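Side-chain contacts in myroilysin (Myroides profundi, PDB 5CZW), which probably cleaves proteins as a zinc-dependent metalloendopeptidase of the astacin (M12A) family of metzincins: residues N80-S84 and G85-I89; L108-P111 and S112-T116. The protein carries 1 engineered substitution. One frame throughout, in Å; residues are numbered along the deposited sequence.

Interaction 1: N80-S84 and G85-I89; sequences NFVES and GTPQI
A chi1 of -49° at Val82 sets CG1 beside the backbone N and leaves CG2 in the fork between that N and the carbonyl carbon; from there CG2 projects across the bend onto the ring of Pro87. The methyl meets CG of the proline at 4.0 Å, and the two side chains meet at a slant. It is a local apolar contact between residues five apart, with their CA atoms separated by 7.1 Å.

The chain doubles back between them at Ser84 and Gly85. Gly85 takes a positive phi of 64°, a value that favours glycine, at this reversal. Within it the carbonyl O of Ser84 is turned inward, 3.8 Å from Thr86 N, which is not a hydrogen bond, and 4.3 Å from Pro87 CG. Between the two limbs, the apolar side-chain contact is the one of methyl with ring carbon. Pro87 is buried, for its ring also packs against Leu2 and Tyr54.

The bend links strands 78-81 and 89-92, which lie on either side of strand 48-54 and run parallel to it; Val82 is still backbone-bonded to Val51, while Ile89 already pairs with Thr50 and Gly52.

Interaction 2: L108-P111 and S112-T116; sequences LSIP and SNEET
Ile110 and Pro111 pack back onto Glu114, Glu115 and Thr116 in a local, partly buried contact wrapped round a type I beta turn, within the loop that leads from strand 100-101 to strand 117-118. The turn runs from Pro111 to Glu114 and is closed by the bond from Glu114 N to Pro111 O, 3.1 Å long with an N-H...O angle of 147°.

At the open end of the turn, away from the Ser112-Asn113 tip, the extended chain of Glu114 brings its carboxylate alongside the proline ring: OE1 lies 3.8 Å from Pro111 CD, and OE2 lies 4.0 Å from Pro111 CG. Asn113 OD1 reaches the same ring at another atom, CB, at 3.5 Å.

In the five-stranded sheet of this astacin-family domain, strand 100-101 is the antiparallel edge strand, as in other metzincins, so the loop turns the chain back to enter the sheet one place further in. Ile110 fills the inside of that return. Its CG2, anti to the backbone N, comes 3.6 Å from Glu115 O and 3.8 Å from Glu114 CB, the isoleucine and glutamate chains crossing at about a right angle. On its other flank, Ile110 CB faces Thr116 CG2 at 4.0 Å.

The polar ends of the last two residues are held elsewhere: Thr116 OG1 hydrogen-bonds to Arg90 N, and Glu115 OE2 is shared by the hydroxyls of Tyr100 and Tyr170.

The centres of interactions 1 and 2 lie 12 Å apart, and the two loops touch directly. Ile89 CA packs on Thr116 OG1 at 3.4 Å where the segments enter neighbouring strands; further out, Thr86 CG2 meets Ser112 CB at 3.6 Å, and Gln88 CG meets Leu108 CD2 at 3.8 Å. Arg90 ties both together, its NH1 bonding to Pro87 O and its NE to Glu114 O. Interaction 2 is the one nearer the metal: the Thr116 side chain is about 10 Å from that of His141 and about 14 Å from the zinc ion, which is bound by Cys23, His137, His141 and His147. Interaction 1 lies away from that site.

Interaction 1: N80-S84 and G85-I89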
loop_
_atom_site.group_PDB
_atom_site.type_symbol
_atom_site.label_atom_id
_atom_site.label_comp_id
_atom_site.label_asym_id
_atom_site.label_seq_id
_atom_site.Cartn_x
_atom_site.Cartn_y
_atom_site.Cartn_z
ATOM N N ASN A 80 15.889 5.282 -6.152
ATOM C CA ASN A 80 17.267 4.825 -6.006
ATOM C C ASN A 80 17.303 3.880 -4.840
ATOM O O ASN A 80 17.153 4.287 -3.699
ATOM C CB ASN A 80 18.206 6.030 -5.690
ATOM C CG ASN A 80 19.689 5.603 -5.631
ATOM O OD1 ASN A 80 20.023 4.473 -6.052
ATOM N ND2 ASN A 80 20.567 6.475 -5.118
ATOM N N PHE A 81 17.513 2.581 -5.114
ATOM C CA PHE A 81 17.558 1.546 -4.072
ATOM C C PHE A 81 18.945 1.469 -3.456
ATOM O O PHE A 81 19.898 1.130 -4.181
ATOM C CB PHE A 81 17.141 0.202 -4.617
ATOM C CG PHE A 81 15.668 0.087 -4.879
ATOM C CD1 PHE A 81 15.041 0.729 -5.943
ATOM C CD2 PHE A 81 14.845 -0.493 -3.941
ATOM C CE1 PHE A 81 13.628 0.658 -6.127
ATOM C CE2 PHE A 81 13.445 -0.583 -4.140
ATOM C CZ PHE A 81 12.861 -0.027 -5.234
ATOM N N VAL A 82 19.027 1.794 -2.176
ATOM C CA VAL A 82 20.278 1.957 -1.457
ATOM C C VAL A 82 20.393 1.025 -0.219
ATOM O O VAL A 82 19.394 0.472 0.263
ATOM C CB VAL A 82 20.437 3.392 -1.009
ATOM C CG1 VAL A 82 20.190 4.367 -2.114
ATOM C CG2 VAL A 82 19.455 3.636 0.102
ATOM N N GLU A 83 21.610 0.907 0.291
ATOM C CA GLU A 83 21.911 0.096 1.424
ATOM C C GLU A 83 22.720 0.884 2.480
ATOM O O GLU A 83 23.364 0.287 3.383
ATOM C CB GLU A 83 22.666 -1.179 0.962
ATOM C CG GLU A 83 21.846 -1.996 -0.042
ATOM C CD GLU A 83 22.619 -3.161 -0.663
ATOM O OE1 GLU A 83 23.512 -3.724 0.009
ATOM O OE2 GLU A 83 22.318 -3.491 -1.839
ATOM N N SER A 84 22.668 2.213 2.395
ATOM C CA SER A 84 23.325 3.100 3.347
ATOM C C SER A 84 22.382 4.228 3.824
ATOM O O SER A 84 21.401 4.516 3.185
ATOM C CB SER A 84 24.523 3.748 2.663
ATOM O OG SER A 84 24.034 4.630 1.627
ATOM N N GLY A 85 22.764 4.889 4.909
ATOM C CA GLY A 85 22.072 6.072 5.460
ATOM C C GLY A 85 20.667 5.730 5.925
ATOM O O GLY A 85 20.433 4.590 6.293
ATOM N N THR A 86 19.778 6.733 5.843
ATOM C CA THR A 86 18.387 6.620 6.266
ATOM C C THR A 86 17.623 6.890 4.987
ATOM O O THR A 86 17.559 8.016 4.520
ATOM C CB THR A 86 17.988 7.715 7.279
ATOM O OG1 THR A 86 18.679 7.508 8.520
ATOM C CG2 THR A 86 16.495 7.600 7.570
ATOM N N PRO A 87 17.161 5.838 4.297
ATOM C CA PRO A 87 16.478 5.976 3.049
ATOM C C PRO A 87 15.172 6.728 3.300
ATOM O O PRO A 87 14.584 6.661 4.395
ATOM C CB PRO A 87 16.198 4.530 2.653
ATOM C CG PRO A 87 17.188 3.727 3.416
ATOM C CD PRO A 87 17.311 4.436 4.711
ATOM N N GLN A 88 14.681 7.382 2.275
ATOM C CA GLN A 88 13.460 8.158 2.402
ATOM C C GLN A 88 12.205 7.294 2.485
ATOM O O GLN A 88 11.260 7.581 3.243
ATOM C CB GLN A 88 13.331 9.135 1.248
ATOM C CG GLN A 88 14.280 10.302 1.309
ATOM C CD GLN A 88 14.436 11.077 0.041
ATOM O OE1 GLN A 88 14.653 10.525 -1.015
ATOM N NE2 GLN A 88 14.302 12.376 0.159
ATOM N N ILE A 89 12.233 6.203 1.696
ATOM C CA ILE A 89 11.200 5.134 1.722
ATOM C C ILE A 89 11.889 3.944 2.293
ATOM O O ILE A 89 12.955 3.529 1.865
ATOM C CB ILE A 89 10.638 4.851 0.335
ATOM C CG1 ILE A 89 9.857 6.108 -0.129
ATOM C CG2 ILE A 89 9.727 3.610 0.338
ATOM C CD1 ILE A 89 9.440 6.054 -1.560
#

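Interaction 2: L108-P111 and S112-T116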
loop_
_atom_site.group_PDB
_atom_site.type_symbol
_atom_site.label_atom_id
_atom_site.label_comp_id
_atom_site.label_asym_id
_atom_site.label_seq_id
_atom_site.Cartn_x
_atom_site.Cartn_y
_atom_site.Cartn_z
ATOM N N LEU A 108 8.351 11.226 4.769
ATOM C CA LEU A 108 9.421 12.048 5.367
ATOM C C LEU A 108 9.124 12.464 6.802
ATOM O O LEU A 108 10.026 13.035 7.491
ATOM C CB LEU A 108 9.688 13.267 4.461
ATOM C CG LEU A 108 10.050 12.953 3.043
ATOM C CD1 LEU A 108 10.089 14.291 2.342
ATOM C CD2 LEU A 108 11.377 12.165 2.968
ATOM N N SER A 109 7.945 12.142 7.266
ATOM C CA SER A 109 7.406 12.460 8.577
ATOM C C SER A 109 7.529 11.255 9.510
ATOM O O SER A 109 7.125 11.347 10.657
ATOM C CB SER A 109 5.926 12.772 8.495
ATOM O OG SER A 109 5.849 14.096 8.043
ATOM N N ILE A 110 7.954 10.107 8.985
ATOM C CA ILE A 110 7.993 8.887 9.774
ATOM C C ILE A 110 9.370 8.804 10.461
ATOM O O ILE A 110 10.417 8.968 9.809
ATOM C CB ILE A 110 7.810 7.643 8.863
ATOM C CG1 ILE A 110 6.461 7.684 8.093
ATOM C CG2 ILE A 110 7.967 6.370 9.683
ATOM C CD1 ILE A 110 5.213 7.850 8.975
ATOM N N PRO A 111 9.399 8.495 11.779
ATOM C CA PRO A 111 10.704 8.371 12.429
ATOM C C PRO A 111 11.606 7.369 11.757
ATOM O O PRO A 111 11.142 6.361 11.194
ATOM C CB PRO A 111 10.353 7.902 13.865
ATOM C CG PRO A 111 8.938 8.237 14.046
ATOM C CD PRO A 111 8.284 8.344 12.705
ATOM N N SER A 112 12.882 7.599 11.866
ATOM C CA SER A 112 13.838 6.868 11.024
ATOM C C SER A 112 13.992 5.427 11.381
ATOM O O SER A 112 14.593 4.689 10.595
ATOM C CB SER A 112 15.170 7.595 10.914
ATOM O OG SER A 112 15.746 7.672 12.197
ATOM N N ASN A 113 13.570 5.049 12.587
ATOM C CA ASN A 113 13.572 3.666 13.012
ATOM C C ASN A 113 12.318 2.869 12.736
ATOM O O ASN A 113 12.201 1.775 13.264
ATOM C CB ASN A 113 13.919 3.532 14.496
ATOM C CG ASN A 113 13.008 4.294 15.385
ATOM O OD1 ASN A 113 12.135 5.075 14.965
ATOM N ND2 ASN A 113 13.160 4.019 16.696
ATOM N N GLU A 114 11.424 3.365 11.888
ATOM C CA GLU A 114 10.160 2.732 11.572
ATOM C C GLU A 114 10.081 2.658 10.053
ATOM O O GLU A 114 10.721 3.429 9.318
ATOM C CB GLU A 114 8.992 3.617 12.041
ATOM C CG GLU A 114 8.814 3.691 13.542
ATOM C CD GLU A 114 7.600 4.483 13.992
ATOM O OE1 GLU A 114 6.708 4.880 13.177
ATOM O OE2 GLU A 114 7.573 4.721 15.233
ATOM N N GLU A 115 9.252 1.757 9.588
ATOM C CA GLU A 115 9.069 1.638 8.160
ATOM C C GLU A 115 8.097 2.604 7.594
ATOM O O GLU A 115 7.203 3.140 8.291
ATOM C CB GLU A 115 8.577 0.224 7.848
ATOM C CG GLU A 115 7.096 -0.049 8.120
ATOM C CD GLU A 115 6.732 -0.336 9.550
ATOM O OE1 GLU A 115 7.553 -0.023 10.463
ATOM O OE2 GLU A 115 5.621 -0.852 9.760
ATOM N N THR A 116 8.246 2.894 6.276
ATOM C CA THR A 116 7.292 3.746 5.602
ATOM C C THR A 116 6.340 2.940 4.632
ATOM O O THR A 116 5.359 3.503 4.101
ATOM C CB THR A 116 7.914 4.878 4.779
ATOM O OG1 THR A 116 8.473 4.320 3.565
ATOM C CG2 THR A 116 8.916 5.614 5.615
#